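Local coordinates for thioredoxin reductase (Streptomyces clavuligerus, PDB 4NTD), which catalyses, as an FAD-containing member of the thioredoxin reductase family, disulfide-bond formation in natural products, probably including the dithiolopyrrolone antibiotic holomycin, at residues T121-L124 and V128-S131; G264-L269 and V292-N297; I279-S284 and N297-R302. All blocks are in the same frame, centred on the assembly; numbering follows the deposited sequence.

Contact 1 (T121-L124 and V128-S131); sequences TVRL and VALS
Val122 O is gripped twice from the facing strand: Leu130 N donates to it over 2.8 Å, and Ala129 CA brings its hydrogen up to the same oxygen, 3.2 Å away. Leu130 O returns the bond, taking Val122 N at 2.8 Å almost straight (168° at the hydrogen) and a CA-H...O contact from Thr121. Val122 and Leu130 are thus the hydrogen-bonded pair of an antiparallel beta hairpin, with Thr121-Ser131 and Arg123-Ala129 as its non-hydrogen-bonded neighbours. Next to the turn, Leu124 N meets Val128 O at 2.8 Å. On the face carrying Val122 and Leu130, torsions of -48° (chi1) and 88° (chi2) swing Leu130 CD1 across to Leu124 CD1, 3.6 Å away, and over the CB of Val122. These aliphatic groups pack on Ile31 and Val34 of strand 31-36 and on Val57 and Val59 of strand 56-60, while Val122 also touches Val106, an FAD-binding residue. The face with Thr121, Arg123, Ala129 and Ser131 is more polar. Arg123, in the conformer described, passes its CG over Ala129 CB and runs extended to NE, so that Thr121 CG2 lies against one face of its guanidinium, nearer the edge than the centre; the charge is paired with Asp108 and Glu110 of strand 106-112. A water joins Thr121 OG1 (2.8 Å) to Ser131 OG (2.7 Å), beyond the last backbone bond. The hairpin is therefore two-sided: apolar toward the parallel FAD-binding sheet, while on the reverse a water bridges its two strands and Arg123 is anchored to strand 106-112.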
# COMPACT_ATOMS: atom_id res chain seq x y z
N THR A 121 17.70 8.82 19.90
CA THR A 121 17.48 8.14 21.17
C THR A 121 15.98 7.97 21.36
O THR A 121 15.23 8.95 21.36
CB THR A 121 18.06 8.92 22.36
OG1 THR A 121 19.47 9.11 22.16
CG2 THR A 121 17.84 8.17 23.66
N VAL A 122 15.55 6.72 21.50
CA VAL A 122 14.14 6.38 21.72
C VAL A 122 13.98 6.00 23.18
O VAL A 122 14.68 5.11 23.67
CB VAL A 122 13.70 5.21 20.81
CG1 VAL A 122 12.26 4.81 21.09
CG2 VAL A 122 13.87 5.60 19.34
N ARG A 123 13.06 6.67 23.88
CA ARG A 123 12.86 6.47 25.31
C ARG A 123 11.45 5.94 25.59
O ARG A 123 10.47 6.47 25.06
CB ARG A 123 13.11 7.77 26.08
CG ARG A 123 14.52 8.33 25.89
CD ARG A 123 14.76 9.60 26.69
NE ARG A 123 16.13 10.09 26.54
CZ ARG A 123 16.48 11.13 25.78
NH1 ARG A 123 15.56 11.81 25.11
NH2 ARG A 123 17.75 11.49 25.70
N LEU A 124 11.36 4.90 26.42
CA LEU A 124 10.09 4.29 26.78
C LEU A 124 9.60 4.77 28.14
O LEU A 124 10.41 5.16 28.99
CB LEU A 124 10.21 2.76 26.83
CG LEU A 124 10.15 1.98 25.52
CD1 LEU A 124 11.30 2.35 24.59
CD2 LEU A 124 10.16 0.48 25.81
N VAL A 128 13.52 2.76 29.99
CA VAL A 128 14.35 2.05 29.01
C VAL A 128 14.57 2.93 27.77
O VAL A 128 13.63 3.53 27.26
CB VAL A 128 13.74 0.69 28.59
CG1 VAL A 128 14.50 0.09 27.41
CG2 VAL A 128 13.75 -0.27 29.77
N ALA A 129 15.82 3.02 27.33
CA ALA A 129 16.17 3.80 26.14
C ALA A 129 16.99 2.98 25.15
O ALA A 129 17.73 2.07 25.54
CB ALA A 129 16.94 5.06 26.53
N LEU A 130 16.85 3.32 23.87
CA LEU A 130 17.59 2.69 22.77
C LEU A 130 18.19 3.76 21.87
O LEU A 130 17.57 4.81 21.66
CB LEU A 130 16.66 1.85 21.89
CG LEU A 130 15.67 0.86 22.49
CD1 LEU A 130 14.35 1.54 22.82
CD2 LEU A 130 15.44 -0.28 21.51
N SER A 131 19.38 3.49 21.33
CA SER A 131 19.99 4.34 20.31
C SER A 131 19.82 3.66 18.95
O SER A 131 20.03 2.45 18.83
CB SER A 131 21.47 4.55 20.61
OG SER A 131 22.06 5.44 19.68
O HOH W 1 21.65 7.61 21.15

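Contact 2 (G264-L269 and V292-N297). With FAD (flavin-adenine dinucleotide), chain C.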
# COMPACT_ATOMS: atom_id res chain seq x y z
N GLY A 264 2.38 12.97 18.11
CA GLY A 264 3.10 13.79 19.08
C GLY A 264 4.61 13.67 19.00
O GLY A 264 5.32 14.66 19.14
N LEU A 265 5.10 12.45 18.77
CA LEU A 265 6.54 12.22 18.65
C LEU A 265 7.12 12.89 17.40
O LEU A 265 8.25 13.35 17.41
CB LEU A 265 6.86 10.72 18.63
CG LEU A 265 6.49 9.94 19.90
CD1 LEU A 265 6.57 8.44 19.65
CD2 LEU A 265 7.39 10.34 21.06
N LEU A 266 6.32 12.93 16.33
CA LEU A 266 6.73 13.57 15.08
C LEU A 266 6.76 15.10 15.24
O LEU A 266 7.71 15.75 14.80
CB LEU A 266 5.79 13.17 13.94
CG LEU A 266 5.79 11.67 13.61
CD1 LEU A 266 4.60 11.30 12.74
CD2 LEU A 266 7.10 11.27 12.94
N THR A 267 5.74 15.65 15.88
CA THR A 267 5.70 17.09 16.18
C THR A 267 6.90 17.51 17.03
O THR A 267 7.53 18.54 16.74
CB THR A 267 4.39 17.47 16.89
OG1 THR A 267 3.27 17.14 16.05
CG2 THR A 267 4.35 18.97 17.21
N ALA A 268 7.22 16.72 18.05
CA ALA A 268 8.35 17.02 18.94
C ALA A 268 9.70 16.98 18.22
O ALA A 268 10.63 17.70 18.59
CB ALA A 268 8.35 16.08 20.13
N LEU A 269 9.81 16.13 17.20
CA LEU A 269 11.01 16.06 16.36
C LEU A 269 11.14 17.23 15.39
O LEU A 269 12.21 17.43 14.80
CB LEU A 269 11.04 14.74 15.58
CG LEU A 269 11.47 13.50 16.36
CD1 LEU A 269 11.01 12.22 15.67
CD2 LEU A 269 12.98 13.49 16.56
N VAL A 292 13.60 10.05 9.55
CA VAL A 292 12.32 9.78 10.21
C VAL A 292 11.22 9.53 9.18
O VAL A 292 10.85 10.43 8.43
CB VAL A 292 11.91 10.94 11.14
CG1 VAL A 292 10.56 10.66 11.80
CG2 VAL A 292 12.98 11.18 12.19
N TRP A 293 10.72 8.29 9.16
CA TRP A 293 9.60 7.90 8.30
C TRP A 293 8.32 7.79 9.12
O TRP A 293 8.37 7.53 10.33
CB TRP A 293 9.89 6.56 7.61
CG TRP A 293 10.58 6.68 6.27
CD1 TRP A 293 9.99 6.57 5.04
CD2 TRP A 293 11.97 6.92 6.02
NE1 TRP A 293 10.92 6.73 4.05
CE2 TRP A 293 12.15 6.95 4.62
CE3 TRP A 293 13.08 7.11 6.85
CZ2 TRP A 293 13.39 7.16 4.03
CZ3 TRP A 293 14.32 7.32 6.26
CH2 TRP A 293 14.46 7.35 4.86
N ALA A 294 7.18 7.97 8.46
CA ALA A 294 5.87 7.80 9.10
C ALA A 294 4.93 7.08 8.14
O ALA A 294 4.85 7.45 6.96
CB ALA A 294 5.29 9.14 9.49
N VAL A 295 4.23 6.05 8.63
CA VAL A 295 3.34 5.24 7.79
C VAL A 295 2.04 4.88 8.49
O VAL A 295 1.99 4.78 9.72
CB VAL A 295 4.02 3.93 7.32
CG1 VAL A 295 5.31 4.22 6.57
CG2 VAL A 295 4.29 2.99 8.50
N GLY A 296 1.00 4.65 7.69
CA GLY A 296 -0.31 4.25 8.19
C GLY A 296 -1.21 5.39 8.63
O GLY A 296 -1.09 6.52 8.16
N ASN A 297 -2.13 5.07 9.55
CA ASN A 297 -3.13 6.02 10.04
C ASN A 297 -2.55 7.26 10.72
O ASN A 297 -3.25 8.27 10.84
CB ASN A 297 -4.10 5.34 11.02
CG ASN A 297 -5.32 4.70 10.35
OD1 ASN A 297 -6.00 3.89 10.99
ND2 ASN A 297 -5.62 5.08 9.11
PA FAD C . -2.72 0.41 14.00
O1A FAD C . -3.16 -0.89 13.38
O2A FAD C . -3.71 1.17 14.85
O5B FAD C . -1.42 0.11 14.89
C5B FAD C . -0.78 1.17 15.60
C4B FAD C . -0.00 0.56 16.75
O4B FAD C . 0.85 1.54 17.32
C3B FAD C . -0.91 0.06 17.87
O3B FAD C . -0.70 -1.34 18.11
C2B FAD C . -0.55 0.90 19.08
O2B FAD C . -0.58 0.15 20.30
C1B FAD C . 0.86 1.36 18.74
N9A FAD C . 1.32 2.62 19.38
C8A FAD C . 0.71 3.82 19.33
N7A FAD C . 1.44 4.74 20.00
C5A FAD C . 2.53 4.13 20.49
C6A FAD C . 3.70 4.52 21.30
N6A FAD C . 3.84 5.79 21.73
N1A FAD C . 4.62 3.56 21.59
C2A FAD C . 4.48 2.28 21.17
N3A FAD C . 3.44 1.87 20.43
C4A FAD C . 2.45 2.73 20.07
N1 FAD C . -9.44 -1.74 8.03
C2 FAD C . -9.54 -2.75 7.13
O2 FAD C . -8.74 -2.76 6.18
N3 FAD C . -10.47 -3.71 7.22
C4 FAD C . -11.37 -3.75 8.23
O4 FAD C . -12.22 -4.66 8.29
C4X FAD C . -11.32 -2.69 9.27
N5 FAD C . -12.18 -2.65 10.32
C5X FAD C . -12.09 -1.64 11.23
C6 FAD C . -12.99 -1.62 12.30
C7 FAD C . -12.93 -0.61 13.25
C7M FAD C . -13.91 -0.60 14.40
C8 FAD C . -11.90 0.46 13.14
C8M FAD C . -11.83 1.57 14.16
C9 FAD C . -11.01 0.44 12.07
C9A FAD C . -11.06 -0.57 11.11
N10 FAD C . -10.16 -0.61 10.02
C10 FAD C . -10.27 -1.66 9.09
C1' FAD C . -9.10 0.39 9.81
C2' FAD C . -7.83 -0.09 10.51
O2' FAD C . -7.98 0.05 11.92
C3' FAD C . -6.59 0.69 10.05
O3' FAD C . -6.48 0.60 8.62
C4' FAD C . -5.29 0.17 10.66
O4' FAD C . -5.42 0.01 12.08
C5' FAD C . -4.14 1.13 10.40
O5' FAD C . -2.91 0.45 10.65
P FAD C . -1.67 1.18 11.37
O1P FAD C . -1.52 2.56 10.79
O2P FAD C . -0.52 0.21 11.35
O3P FAD C . -2.17 1.44 12.89
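Leu266 holds CG beside its own backbone N (chi1 -63°) and, with chi2 at 165°, spreads its two methyls over strand 292-294: CD2 reaches Val292 CG1 at 3.7 Å and CD1 reaches Ala294 CB at 4.0 Å. The contact lays helix 264-269 on this strand, an outermost one of the five-stranded parallel sheet in the Rossmann-like FAD-binding domain. Leu266 and Val292 lie alongside, running in opposite senses, so one isopropyl group of the leucine straddles two strand positions that point to the same face. One helical turn on, Leu269 crosses Val292 more loosely, CD1 lying 4.1 Å from CG2; Leu269 also leans on Val109 of strand 106-112. No hydrogen bond links the segments, and the interface is aliphatic and largely buried. Between the two contact positions Trp293 turns to the opposite face, where it packs on Ala315, Ala318 and Leu319 of helix 305-338, while its backbone bonds to Val135 and Val137 continue the sheet. Past the strand the chain enters the Gly296-Asn297 turn, consistent with the second FAD-binding motif of this family, where a strand runs into the flavin's pyrophosphate. Gly296 has a positive phi and brings its CA within 3.3 Å of FAD O1P, so that a CB here would collide with the phosphate. The next amide supplies the hydrogen bond: Asn297 N donates to FAD O1P at 2.9 Å, with 160° at the hydrogen.

Contact 3 (I279-S284 and N297-R302); sequences IATDRS and NVVDPR. With FAD (flavin-adenine dinucleotide), chain C; PO4 (phosphate ion), chain F.
Val299 carries the contact with Ile279 and Thr281, but the loop 297-302 starts at the cofactor. Asn297 ND2 donates to Asp300 O (2.9 Å, acceptor close to the amide plane), while its OD1 accepts from Arg65 and lies 3.4 Å from FAD C3'. Replacing it with an alanine would probably leave Asp300 O without its side-chain donor and Arg65 without this acceptor. Val298 O is joined by a water to Ile279 N. Val299 follows with CG1 beside its backbone N (chi1 -72°), which lays this methyl against Ile279, 4.1 Å from CB, and across Thr281 CG2 at 4.0 Å. Asp300 OD1 then accepts Arg302 N (2.9 Å) from above the carboxylate plane, an Asx turn around Pro301. Arg302, modelled in two conformers, packs on Phe317 of the second subunit. Beyond Thr281, Arg283 NE donates at 3.0 Å to O2 of a phosphate probably from the crystallisation liquor, which Arg283 of the second subunit also binds. The arrangement is consistent with the loop that follows the second FAD-binding motif of this family and leads to helix 305-338; Asn297, Pro301 and Arg302 line the glutathione pocket.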
# COMPACT_ATOMS: atom_id res chain seq x y z
N ILE A 279 0.91 15.41 9.44
CA ILE A 279 2.36 15.43 9.22
C ILE A 279 2.63 15.13 7.74
O ILE A 279 2.11 14.15 7.19
CB ILE A 279 3.10 14.40 10.11
CG1 ILE A 279 2.99 14.78 11.60
CG2 ILE A 279 4.57 14.29 9.70
CD1 ILE A 279 3.66 16.09 11.98
N ALA A 280 3.44 15.98 7.11
CA ALA A 280 3.72 15.86 5.69
C ALA A 280 4.75 14.77 5.42
O ALA A 280 5.73 14.64 6.16
CB ALA A 280 4.21 17.20 5.14
N THR A 281 4.53 14.00 4.36
CA THR A 281 5.49 12.99 3.93
C THR A 281 5.62 13.00 2.42
O THR A 281 4.73 13.47 1.71
CB THR A 281 5.06 11.57 4.34
OG1 THR A 281 3.81 11.24 3.73
CG2 THR A 281 4.94 11.45 5.85
N ASP A 282 6.74 12.47 1.92
CA ASP A 282 6.82 12.13 0.50
C ASP A 282 6.10 10.79 0.30
O ASP A 282 5.52 10.25 1.24
CB ASP A 282 8.28 12.14 -0.01
CG ASP A 282 9.11 10.95 0.44
OD1 ASP A 282 8.58 9.98 1.03
OD2 ASP A 282 10.33 10.98 0.19
N ARG A 283 6.13 10.26 -0.92
CA ARG A 283 5.32 9.08 -1.23
C ARG A 283 5.86 7.77 -0.65
O ARG A 283 5.18 6.75 -0.73
CB ARG A 283 5.08 8.97 -2.74
CG ARG A 283 4.23 10.12 -3.26
CD ARG A 283 3.56 9.82 -4.58
NE ARG A 283 2.77 10.96 -5.04
CZ ARG A 283 1.91 10.93 -6.06
NH1 ARG A 283 1.70 9.81 -6.75
NH2 ARG A 283 1.24 12.03 -6.38
N SER A 284 7.05 7.80 -0.06
CA SER A 284 7.57 6.64 0.68
C SER A 284 7.32 6.76 2.19
O SER A 284 7.58 5.82 2.93
CB SER A 284 9.07 6.47 0.43
OG SER A 284 9.83 7.36 1.23
N ASN A 297 -2.13 5.07 9.55
CA ASN A 297 -3.13 6.02 10.04
C ASN A 297 -2.55 7.26 10.72
O ASN A 297 -3.25 8.27 10.84
CB ASN A 297 -4.10 5.34 11.02
CG ASN A 297 -5.32 4.70 10.35
OD1 ASN A 297 -6.00 3.89 10.99
ND2 ASN A 297 -5.62 5.08 9.11
N VAL A 298 -1.30 7.21 11.19
CA VAL A 298 -0.67 8.39 11.81
C VAL A 298 -0.52 9.54 10.80
O VAL A 298 -0.49 10.70 11.20
CB VAL A 298 0.68 8.06 12.50
CG1 VAL A 298 1.76 7.70 11.50
CG2 VAL A 298 1.13 9.23 13.38
N VAL A 299 -0.44 9.22 9.51
CA VAL A 299 -0.36 10.24 8.46
C VAL A 299 -1.50 10.20 7.42
O VAL A 299 -1.63 11.13 6.63
CB VAL A 299 1.00 10.21 7.72
CG1 VAL A 299 2.10 10.74 8.62
CG2 VAL A 299 1.33 8.81 7.22
N ASP A 300 -2.32 9.16 7.43
CA ASP A 300 -3.38 9.00 6.44
C ASP A 300 -4.64 8.39 7.07
O ASP A 300 -4.69 7.19 7.32
CB ASP A 300 -2.88 8.11 5.29
CG ASP A 300 -3.90 7.92 4.18
OD1 ASP A 300 -5.03 8.45 4.27
OD2 ASP A 300 -3.57 7.23 3.19
N PRO A 301 -5.68 9.22 7.29
CA PRO A 301 -6.91 8.70 7.91
C PRO A 301 -7.74 7.75 7.02
O PRO A 301 -8.67 7.12 7.52
CB PRO A 301 -7.71 9.96 8.21
CG PRO A 301 -7.27 10.94 7.19
CD PRO A 301 -5.81 10.64 6.94
N ARG A 302 -7.39 7.67 5.74
CA ARG A 302 -8.08 6.82 4.77
C ARG A 302 -7.39 5.47 4.57
O ARG A 302 -7.90 4.62 3.83
CB ARG A 302 -8.18 7.56 3.44
CG ARG A 302 -8.90 8.90 3.52
CD ARG A 302 -8.52 9.84 2.39
NE ARG A 302 -7.45 10.77 2.77
CZ ARG A 302 -6.16 10.59 2.49
NH1 ARG A 302 -5.77 9.51 1.82
NH2 ARG A 302 -5.27 11.49 2.88
PA FAD C . -2.72 0.41 14.00
O1A FAD C . -3.16 -0.89 13.38
O2A FAD C . -3.71 1.17 14.85
O5B FAD C . -1.42 0.11 14.89
C5B FAD C . -0.78 1.17 15.60
C4B FAD C . -0.00 0.56 16.75
O4B FAD C . 0.85 1.54 17.32
C3B FAD C . -0.91 0.06 17.87
O3B FAD C . -0.70 -1.34 18.11
C2B FAD C . -0.55 0.90 19.08
O2B FAD C . -0.58 0.15 20.30
C1B FAD C . 0.86 1.36 18.74
N9A FAD C . 1.32 2.62 19.38
C8A FAD C . 0.71 3.82 19.33
N7A FAD C . 1.44 4.74 20.00
C5A FAD C . 2.53 4.13 20.49
C6A FAD C . 3.70 4.52 21.30
N6A FAD C . 3.84 5.79 21.73
N1A FAD C . 4.62 3.56 21.59
C2A FAD C . 4.48 2.28 21.17
N3A FAD C . 3.44 1.87 20.43
C4A FAD C . 2.45 2.73 20.07
N1 FAD C . -9.44 -1.74 8.03
C2 FAD C . -9.54 -2.75 7.13
O2 FAD C . -8.74 -2.76 6.18
N3 FAD C . -10.47 -3.71 7.22
C4 FAD C . -11.37 -3.75 8.23
O4 FAD C . -12.22 -4.66 8.29
C4X FAD C . -11.32 -2.69 9.27
N5 FAD C . -12.18 -2.65 10.32
C5X FAD C . -12.09 -1.64 11.23
C6 FAD C . -12.99 -1.62 12.30
C7 FAD C . -12.93 -0.61 13.25
C7M FAD C . -13.91 -0.60 14.40
C8 FAD C . -11.90 0.46 13.14
C8M FAD C . -11.83 1.57 14.16
C9 FAD C . -11.01 0.44 12.07
C9A FAD C . -11.06 -0.57 11.11
N10 FAD C . -10.16 -0.61 10.02
C10 FAD C . -10.27 -1.66 9.09
C1' FAD C . -9.10 0.39 9.81
C2' FAD C . -7.83 -0.09 10.51
O2' FAD C . -7.98 0.05 11.92
C3' FAD C . -6.59 0.69 10.05
O3' FAD C . -6.48 0.60 8.62
C4' FAD C . -5.29 0.17 10.66
O4' FAD C . -5.42 0.01 12.08
C5' FAD C . -4.14 1.13 10.40
O5' FAD C . -2.91 0.45 10.65
P FAD C . -1.67 1.18 11.37
O1P FAD C . -1.52 2.56 10.79
O2P FAD C . -0.52 0.21 11.35
O3P FAD C . -2.17 1.44 12.89
P PO4 F . 1.40 14.94 -3.95
O1 PO4 F . 0.84 15.04 -5.36
O2 PO4 F . 2.46 13.66 -3.83
O3 PO4 F . 2.20 16.18 -3.63
O4 PO4 F . 0.24 14.82 -2.99
O HOH W 2 -0.30 13.55 11.19
O HOH W 3 -0.14 13.28 5.83

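Overall arrangement
From the N terminus, contact 1 comes first and closes only the short turn between strands 119-124 and 129-132, a hairpin finished long before the others begin. Contact 2 opens at helix 264-269 and closes at 292-297; contact 3 opens within that loop, at 279-284, and closes beyond it at 297-302, so the two cross and share Asn297. They also touch, Ala294 packing on Val299 and Leu266 on Ile279. Contact 1 stays about 6 Å from contact 2, nearest atoms, and about 14 Å from contact 3. Contact 1 pairs the hairpin strands, while contacts 2 and 3 tie the helix, the edge of the parallel sheet and the loops that reach the cofactor and the second subunit.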